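Local coordinates for protein FACT-Spt16 (Cicer arietinum, PDB 5CE6) that probably acts, as the N-terminal domain of the Spt16 subunit of the histone chaperone complex FACT, in binding histones H3-H4, at residues 237-251 with 262-274. Numbering follows the deposited sequence.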
ATOM      1  N   HIS A 237     -10.531  18.707 -11.746  1.00 14.73           N
ATOM      2  CA  HIS A 237      -9.581  17.705 -11.264  1.00 13.64           C
ATOM      3  C   HIS A 237     -10.255  16.347 -11.161  1.00 14.77           C
ATOM      4  O   HIS A 237      -9.648  15.326 -11.452  1.00 12.97           O
ATOM      5  CB  HIS A 237      -8.971  18.090  -9.914  1.00 13.02           C
ATOM      6  CG  HIS A 237      -8.132  19.332  -9.960  1.00 13.43           C
ATOM      7  ND1 HIS A 237      -8.369  20.414  -9.142  1.00 13.48           N
ATOM      8  CD2 HIS A 237      -7.063  19.658 -10.725  1.00 14.61           C
ATOM      9  CE1 HIS A 237      -7.479  21.360  -9.402  1.00 16.86           C
ATOM     10  NE2 HIS A 237      -6.680  20.928 -10.362  1.00 14.14           N
ATOM     11  N   SER A 238     -11.526  16.340 -10.767  1.00 15.31           N
ATOM     12  CA  SER A 238     -12.278  15.092 -10.650  1.00 16.61           C
ATOM     13  C   SER A 238     -12.567  14.416 -11.998  1.00 19.85           C
ATOM     14  O   SER A 238     -12.807  13.207 -12.055  1.00 16.03           O
ATOM     15  CB  SER A 238     -13.592  15.336  -9.906  1.00 14.76           C
ATOM     16  OG  SER A 238     -14.284  16.442 -10.456  1.00 17.32           O
ATOM     17  N   THR A 239     -12.568  15.193 -13.074  1.00 15.35           N
ATOM     18  CA  THR A 239     -12.743  14.634 -14.413  1.00 16.00           C
ATOM     19  C   THR A 239     -11.445  13.970 -14.848  1.00 15.26           C
ATOM     20  O   THR A 239     -11.453  12.861 -15.386  1.00 15.34           O
ATOM     21  CB  THR A 239     -13.132  15.716 -15.423  1.00 18.66           C
ATOM     22  OG1 THR A 239     -14.437  16.220 -15.101  1.00 22.00           O
ATOM     23  CG2 THR A 239     -13.150  15.148 -16.832  1.00 17.88           C
ATOM     24  N   LEU A 240     -10.327  14.647 -14.612  1.00 14.66           N
ATOM     25  CA  LEU A 240      -9.028  14.015 -14.834  1.00 14.43           C
ATOM     26  C   LEU A 240      -8.935  12.708 -14.056  1.00 14.22           C
ATOM     27  O   LEU A 240      -8.409  11.709 -14.556  1.00 17.53           O
ATOM     28  CB  LEU A 240      -7.878  14.951 -14.446  1.00 13.88           C
ATOM     29  CG  LEU A 240      -7.712  16.106 -15.427  1.00 17.83           C
ATOM     30  CD1 LEU A 240      -6.864  17.222 -14.836  1.00 16.56           C
ATOM     31  CD2 LEU A 240      -7.095  15.596 -16.723  1.00 16.61           C
ATOM     32  N   MET A 241      -9.445  12.717 -12.830  1.00 12.80           N
ATOM     33  CA  MET A 241      -9.425  11.528 -11.993  0.65 13.45           C
ATOM     34  C   MET A 241     -10.237  10.402 -12.634  1.00 13.30           C
ATOM     35  O   MET A 241      -9.764   9.263 -12.746  1.00 13.86           O
ATOM     36  CB  MET A 241      -9.975  11.871 -10.602  0.65 16.83           C
ATOM     37  CG  MET A 241     -10.086  10.694  -9.647  0.65 13.45           C
ATOM     38  SD  MET A 241     -11.069  11.136  -8.199  0.65 18.71           S
ATOM     39  CE  MET A 241     -12.710  11.025  -8.894  0.65 20.89           C
ATOM     40  N   GLU A 242     -11.457  10.715 -13.054  1.00 14.02           N
ATOM     41  CA  GLU A 242     -12.327   9.692 -13.630  1.00 15.74           C
ATOM     42  C   GLU A 242     -11.761   9.144 -14.941  1.00 16.67           C
ATOM     43  O   GLU A 242     -11.776   7.932 -15.177  1.00 19.14           O
ATOM     44  CB  GLU A 242     -13.747  10.241 -13.822  1.00 19.57           C
ATOM     45  N   GLU A 243     -11.228  10.037 -15.772  1.00 15.25           N
ATOM     46  CA  GLU A 243     -10.698   9.641 -17.073  1.00 19.03           C
ATOM     47  C   GLU A 243      -9.464   8.756 -16.912  1.00 18.82           C
ATOM     48  O   GLU A 243      -9.250   7.824 -17.697  1.00 20.10           O
ATOM     49  CB  GLU A 243     -10.348  10.877 -17.905  1.00 17.09           C
ATOM     50  CG  GLU A 243     -11.537  11.708 -18.320  1.00 21.03           C
ATOM     51  CD  GLU A 243     -12.445  10.973 -19.279  1.00 40.26           C
ATOM     52  OE1 GLU A 243     -11.935  10.466 -20.305  1.00 41.15           O
ATOM     53  OE2 GLU A 243     -13.662  10.899 -19.003  1.00 48.64           O
ATOM     54  N   THR A 244      -8.667   9.049 -15.888  1.00 15.09           N
ATOM     55  CA  THR A 244      -7.464   8.264 -15.591  1.00 16.04           C
ATOM     56  C   THR A 244      -7.869   6.871 -15.086  1.00 15.96           C
ATOM     57  O   THR A 244      -7.282   5.852 -15.475  1.00 16.40           O
ATOM     58  CB  THR A 244      -6.575   8.984 -14.565  1.00 15.23           C
ATOM     59  OG1 THR A 244      -6.191  10.261 -15.093  1.00 13.96           O
ATOM     60  CG2 THR A 244      -5.314   8.176 -14.266  1.00 15.56           C
ATOM     61  N   GLU A 245      -8.884   6.832 -14.230  1.00 12.55           N
ATOM     62  CA  GLU A 245      -9.443   5.556 -13.775  1.00 18.03           C
ATOM     63  C   GLU A 245      -9.825   4.663 -14.940  1.00 20.12           C
ATOM     64  O   GLU A 245      -9.504   3.473 -14.954  1.00 20.07           O
ATOM     65  CB  GLU A 245     -10.695   5.783 -12.930  1.00 24.22           C
ATOM     66  CG  GLU A 245     -10.467   5.814 -11.433  1.00 30.56           C
ATOM     67  CD  GLU A 245     -11.771   5.690 -10.657  1.00 44.27           C
ATOM     68  OE1 GLU A 245     -12.579   4.796 -10.985  1.00 45.29           O
ATOM     69  OE2 GLU A 245     -11.985   6.491  -9.725  1.00 56.49           O
ATOM     70  N   LYS A 246     -10.542   5.234 -15.904  1.00 19.02           N
ATOM     71  CA  LYS A 246     -11.013   4.477 -17.058  1.00 20.17           C
ATOM     72  C   LYS A 246      -9.868   3.843 -17.838  1.00 23.71           C
ATOM     73  O   LYS A 246      -9.985   2.721 -18.332  1.00 22.57           O
ATOM     74  CB  LYS A 246     -11.827   5.373 -17.987  1.00 21.82           C
ATOM     75  CG  LYS A 246     -13.135   5.816 -17.389  1.00 30.07           C
ATOM     76  CD  LYS A 246     -14.060   6.376 -18.460  1.00 39.33           C
ATOM     77  CE  LYS A 246     -14.212   7.882 -18.349  1.00 47.73           C
ATOM     78  NZ  LYS A 246     -15.139   8.420 -19.397  1.00 51.13           N
ATOM     79  N   VAL A 247      -8.766   4.572 -17.951  1.00 20.13           N
ATOM     80  CA  VAL A 247      -7.602   4.078 -18.684  1.00 17.93           C
ATOM     81  C   VAL A 247      -6.908   2.947 -17.920  1.00 17.63           C
ATOM     82  O   VAL A 247      -6.443   1.974 -18.518  1.00 21.72           O
ATOM     83  CB  VAL A 247      -6.619   5.223 -18.992  1.00 23.47           C
ATOM     84  CG1 VAL A 247      -5.372   4.685 -19.631  1.00 23.58           C
ATOM     85  CG2 VAL A 247      -7.273   6.248 -19.911  1.00 26.51           C
ATOM     86  N   ILE A 248      -6.834   3.076 -16.600  1.00 15.05           N
ATOM     87  CA  ILE A 248      -6.268   2.010 -15.772  1.00 19.39           C
ATOM     88  C   ILE A 248      -7.066   0.719 -15.929  1.00 26.85           C
ATOM     89  O   ILE A 248      -6.489  -0.348 -16.163  1.00 22.94           O
ATOM     90  CB  ILE A 248      -6.217   2.409 -14.284  1.00 17.25           C
ATOM     91  CG1 ILE A 248      -5.247   3.575 -14.076  1.00 15.76           C
ATOM     92  CG2 ILE A 248      -5.783   1.237 -13.423  1.00 21.09           C
ATOM     93  CD1 ILE A 248      -5.367   4.192 -12.711  1.00 21.72           C
ATOM     94  N   LEU A 249      -8.390   0.833 -15.835  1.00 23.35           N
ATOM     95  CA  LEU A 249      -9.283  -0.330 -15.877  1.00 23.86           C
ATOM     96  C   LEU A 249      -9.458  -0.911 -17.278  1.00 31.82           C
ATOM     97  O   LEU A 249      -9.918  -2.045 -17.439  1.00 33.72           O
ATOM     98  CB  LEU A 249     -10.638   0.015 -15.253  1.00 19.27           C
ATOM     99  CG  LEU A 249     -10.562   0.438 -13.783  1.00 23.48           C
ATOM    100  CD1 LEU A 249     -11.930   0.795 -13.250  1.00 31.03           C
ATOM    101  CD2 LEU A 249      -9.935  -0.648 -12.926  1.00 27.45           C
ATOM    102  N   ASP A 250      -9.101  -0.135 -18.293  1.00 29.22           N
ATOM    103  CA  ASP A 250      -8.994  -0.670 -19.641  1.00 37.57           C
ATOM    104  C   ASP A 250      -7.613  -0.348 -20.195  1.00 36.41           C
ATOM    105  O   ASP A 250      -7.480   0.477 -21.097  1.00 37.84           O
ATOM    106  CB  ASP A 250     -10.081  -0.106 -20.553  1.00 43.46           C
ATOM    107  CG  ASP A 250     -10.096  -0.774 -21.911  1.00 55.02           C
ATOM    108  OD1 ASP A 250      -9.542  -1.890 -22.027  1.00 60.49           O
ATOM    109  OD2 ASP A 250     -10.654  -0.182 -22.858  1.00 52.19           O
ATOM    110  N   PRO A 251      -6.577  -1.019 -19.658  1.00 35.96           N
ATOM    111  CA  PRO A 251      -5.174  -0.745 -19.987  1.00 36.34           C
ATOM    112  C   PRO A 251      -4.896  -0.812 -21.486  1.00 40.06           C
ATOM    113  O   PRO A 251      -3.870  -0.311 -21.948  1.00 38.18           O
ATOM    114  CB  PRO A 251      -4.422  -1.854 -19.246  1.00 33.62           C
ATOM    115  CG  PRO A 251      -5.418  -2.910 -18.987  1.00 37.68           C
ATOM    116  CD  PRO A 251      -6.708  -2.191 -18.776  1.00 33.58           C
ATOM    117  N   ASN A 262      -7.528  -8.686 -14.095  1.00 22.98           N
ATOM    118  CA  ASN A 262      -6.609  -8.711 -12.969  1.00 23.66           C
ATOM    119  C   ASN A 262      -6.263  -7.314 -12.480  1.00 17.25           C
ATOM    120  O   ASN A 262      -5.565  -7.169 -11.481  1.00 15.92           O
ATOM    121  CB  ASN A 262      -5.319  -9.438 -13.350  1.00 22.15           C
ATOM    122  CG  ASN A 262      -5.520 -10.934 -13.542  1.00 29.88           C
ATOM    123  OD1 ASN A 262      -6.368 -11.547 -12.900  1.00 28.92           O
ATOM    124  ND2 ASN A 262      -4.719 -11.526 -14.424  1.00 35.25           N
ATOM    125  N   VAL A 263      -6.767  -6.294 -13.170  1.00 22.10           N
ATOM    126  CA  VAL A 263      -6.388  -4.904 -12.886  1.00 21.15           C
ATOM    127  C   VAL A 263      -7.425  -4.142 -12.059  1.00 19.69           C
ATOM    128  O   VAL A 263      -8.627  -4.217 -12.333  1.00 20.82           O
ATOM    129  CB  VAL A 263      -6.153  -4.124 -14.201  1.00 18.52           C
ATOM    130  CG1 VAL A 263      -5.848  -2.658 -13.907  1.00 22.50           C
ATOM    131  CG2 VAL A 263      -5.036  -4.756 -15.000  1.00 22.05           C
ATOM    132  N   ASP A 264      -6.961  -3.420 -11.042  1.00 13.30           N
ATOM    133  CA  ASP A 264      -7.811  -2.483 -10.321  1.00 19.35           C
ATOM    134  C   ASP A 264      -7.027  -1.198 -10.052  1.00 15.62           C
ATOM    135  O   ASP A 264      -5.831  -1.119 -10.347  1.00 18.75           O
ATOM    136  CB  ASP A 264      -8.308  -3.087  -9.006  1.00 20.97           C
ATOM    137  CG  ASP A 264      -9.531  -2.363  -8.457  1.00 32.07           C
ATOM    138  OD1 ASP A 264     -10.055  -1.455  -9.142  1.00 29.54           O
ATOM    139  OD2 ASP A 264      -9.976  -2.709  -7.340  1.00 44.22           O
ATOM    140  N   ILE A 265      -7.698  -0.189  -9.507  1.00 18.62           N
ATOM    141  CA  ILE A 265      -7.010   1.038  -9.130  1.00 13.25           C
ATOM    142  C   ILE A 265      -6.658   0.951  -7.648  1.00 15.08           C
ATOM    143  O   ILE A 265      -7.426   0.414  -6.853  1.00 16.83           O
ATOM    144  CB  ILE A 265      -7.863   2.309  -9.400  1.00 31.15           C
ATOM    145  CG1 ILE A 265      -9.111   2.325  -8.517  1.00 38.22           C
ATOM    146  CG2 ILE A 265      -8.250   2.394 -10.871  1.00 34.09           C
ATOM    147  CD1 ILE A 265      -9.878   3.638  -8.535  1.00 35.88           C
ATOM    148  N   CYS A 266      -5.496   1.463  -7.264  1.00 11.08           N
ATOM    149  CA  CYS A 266      -5.100   1.410  -5.856  1.00 12.10           C
ATOM    150  C   CYS A 266      -5.855   2.423  -5.029  1.00 16.59           C
ATOM    151  O   CYS A 266      -6.125   2.202  -3.845  1.00 17.38           O
ATOM    152  CB  CYS A 266      -3.604   1.687  -5.691  1.00 13.64           C
ATOM    153  SG  CYS A 266      -2.585   0.453  -6.474  1.00 14.38           S
ATOM    154  N   TYR A 267      -6.164   3.548  -5.660  1.00  9.89           N
ATOM    155  CA  TYR A 267      -6.881   4.644  -5.018  1.00 11.78           C
ATOM    156  C   TYR A 267      -7.354   5.552  -6.143  1.00 14.25           C
ATOM    157  O   TYR A 267      -6.836   5.453  -7.261  1.00 13.95           O
ATOM    158  CB  TYR A 267      -5.970   5.402  -4.045  1.00 12.58           C
ATOM    159  CG  TYR A 267      -4.710   5.969  -4.683  1.00  9.37           C
ATOM    160  CD1 TYR A 267      -4.714   7.218  -5.277  1.00 10.10           C
ATOM    161  CD2 TYR A 267      -3.535   5.242  -4.701  1.00 10.53           C
ATOM    162  CE1 TYR A 267      -3.567   7.738  -5.854  1.00  9.05           C
ATOM    163  CE2 TYR A 267      -2.393   5.741  -5.285  1.00 10.07           C
ATOM    164  CZ  TYR A 267      -2.414   6.989  -5.864  1.00 13.50           C
ATOM    165  OH  TYR A 267      -1.263   7.493  -6.434  1.00 14.46           O
ATOM    166  N   PRO A 268      -8.355   6.410  -5.873  1.00 14.11           N
ATOM    167  CA  PRO A 268      -8.806   7.313  -6.934  1.00 14.15           C
ATOM    168  C   PRO A 268      -7.674   8.265  -7.264  1.00 10.95           C
ATOM    169  O   PRO A 268      -7.130   8.865  -6.334  1.00 13.46           O
ATOM    170  CB  PRO A 268      -9.954   8.083  -6.275  1.00 18.27           C
ATOM    171  CG  PRO A 268     -10.455   7.156  -5.194  1.00 22.43           C
ATOM    172  CD  PRO A 268      -9.210   6.496  -4.673  1.00 19.77           C
ATOM    173  N   PRO A 269      -7.306   8.363  -8.550  1.00 13.00           N
ATOM    174  CA  PRO A 269      -6.164   9.185  -8.966  1.00 10.37           C
ATOM    175  C   PRO A 269      -6.237  10.587  -8.398  1.00 11.83           C
ATOM    176  O   PRO A 269      -7.332  11.145  -8.268  1.00 13.10           O
ATOM    177  CB  PRO A 269      -6.309   9.208 -10.486  1.00 11.28           C
ATOM    178  CG  PRO A 269      -6.846   7.815 -10.784  1.00 18.52           C
ATOM    179  CD  PRO A 269      -7.855   7.586  -9.682  1.00 13.97           C
ATOM    180  N   ILE A 270      -5.081  11.140  -8.053  1.00  8.92           N
ATOM    181  CA  ILE A 270      -5.027  12.436  -7.393  1.00  9.02           C
ATOM    182  C   ILE A 270      -4.523  13.465  -8.376  1.00 13.25           C
ATOM    183  O   ILE A 270      -3.453  13.306  -8.940  1.00 13.25           O
ATOM    184  CB  ILE A 270      -4.084  12.386  -6.179  1.00  8.75           C
ATOM    185  CG1 ILE A 270      -4.695  11.489  -5.086  1.00 14.51           C
ATOM    186  CG2 ILE A 270      -3.787  13.801  -5.646  1.00 14.63           C
ATOM    187  CD1 ILE A 270      -3.681  11.036  -4.025  1.00 13.38           C
ATOM    188  N   PHE A 271      -5.324  14.498  -8.608  1.00 10.29           N
ATOM    189  CA  PHE A 271      -4.892  15.637  -9.409  1.00 10.32           C
ATOM    190  C   PHE A 271      -5.081  16.889  -8.585  1.00 10.58           C
ATOM    191  O   PHE A 271      -6.163  17.116  -8.037  1.00 10.93           O
ATOM    192  CB  PHE A 271      -5.720  15.739 -10.684  1.00 11.19           C
ATOM    193  CG  PHE A 271      -5.373  14.702 -11.702  1.00 11.94           C
ATOM    194  CD1 PHE A 271      -5.973  13.452 -11.669  1.00 12.31           C
ATOM    195  CD2 PHE A 271      -4.425  14.973 -12.682  1.00 14.13           C
ATOM    196  CE1 PHE A 271      -5.638  12.478 -12.598  1.00 13.52           C
ATOM    197  CE2 PHE A 271      -4.092  14.004 -13.628  1.00 15.23           C
ATOM    198  CZ  PHE A 271      -4.704  12.763 -13.583  1.00 13.06           C
ATOM    199  N   GLN A 272      -4.031  17.704  -8.493  1.00 10.51           N
ATOM    200  CA  GLN A 272      -4.091  18.926  -7.690  1.00 10.85           C
ATOM    201  C   GLN A 272      -3.398  20.063  -8.414  1.00 11.27           C
ATOM    202  O   GLN A 272      -2.374  19.857  -9.069  1.00 11.05           O
ATOM    203  CB  GLN A 272      -3.399  18.708  -6.337  1.00 10.36           C
ATOM    204  CG  GLN A 272      -4.041  17.630  -5.485  1.00 11.04           C
ATOM    205  CD  GLN A 272      -3.291  17.340  -4.201  1.00 12.89           C
ATOM    206  OE1 GLN A 272      -2.199  17.857  -3.971  1.00 13.27           O
ATOM    207  NE2 GLN A 272      -3.864  16.475  -3.368  1.00 13.35           N
ATOM    208  N   SER A 273      -3.939  21.267  -8.271  1.00 11.95           N
ATOM    209  CA  SER A 273      -3.294  22.445  -8.842  1.00 12.45           C
ATOM    210  C   SER A 273      -3.880  23.674  -8.178  1.00 14.02           C
ATOM    211  O   SER A 273      -4.712  23.554  -7.286  1.00 13.30           O
ATOM    212  CB  SER A 273      -3.525  22.504 -10.355  1.00 12.92           C
ATOM    213  OG  SER A 273      -4.885  22.795 -10.642  1.00 13.59           O
ATOM    214  N   GLY A 274      -3.449  24.856  -8.612  1.00 13.76           N
ATOM    215  CA  GLY A 274      -4.128  26.077  -8.224  1.00 15.61           C
ATOM    216  C   GLY A 274      -4.089  26.394  -6.741  1.00 15.27           C
ATOM    217  O   GLY A 274      -5.062  26.925  -6.176  1.00 16.58           O
TER
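L240 CB sits over one face of the F271 ring, 3.6 Å from its centroid and 7° off the normal, a CH-pi contact. This is helix-on-sheet packing in the aminopeptidase-like (M24, pita-bread) fold: helix 237-249 runs roughly antiparallel to strands 263-265 and 270-273, which both pair with strand 296-306. F271 also touches C300 of that strand. Further along, P269 fits between M241, T244 and E245, its CD 3.6 Å from E245 CG. The I248 and I265 side chains cross at about a right angle, CG2 to CG2 3.7 Å. E245 reaches I265 with an extended chain, laying its carboxylate carbon CD 3.5 Å from I265 CD1. T244 OG1, at the edge of the F271 ring, stands anti to the carbonyl carbon (chi1 -59°), which turns it back to bond L240 O (2.7 Å) and leaves CG2 to meet P269 CG; L240 O takes T244 N on the opposite face of its carbonyl plane. A leucine in place of F271 would probably leave L240 CB without a ring face to rest on and open a gap beside T244 OG1. At the polar edge, H237 ND1 is hydrogen-bonded to N286 OD1, while S273, close to a bound sodium ion, meets the imidazole in its plane: H237 NE2 and S273 OG are hydrogen-bonded at 2.6 Å.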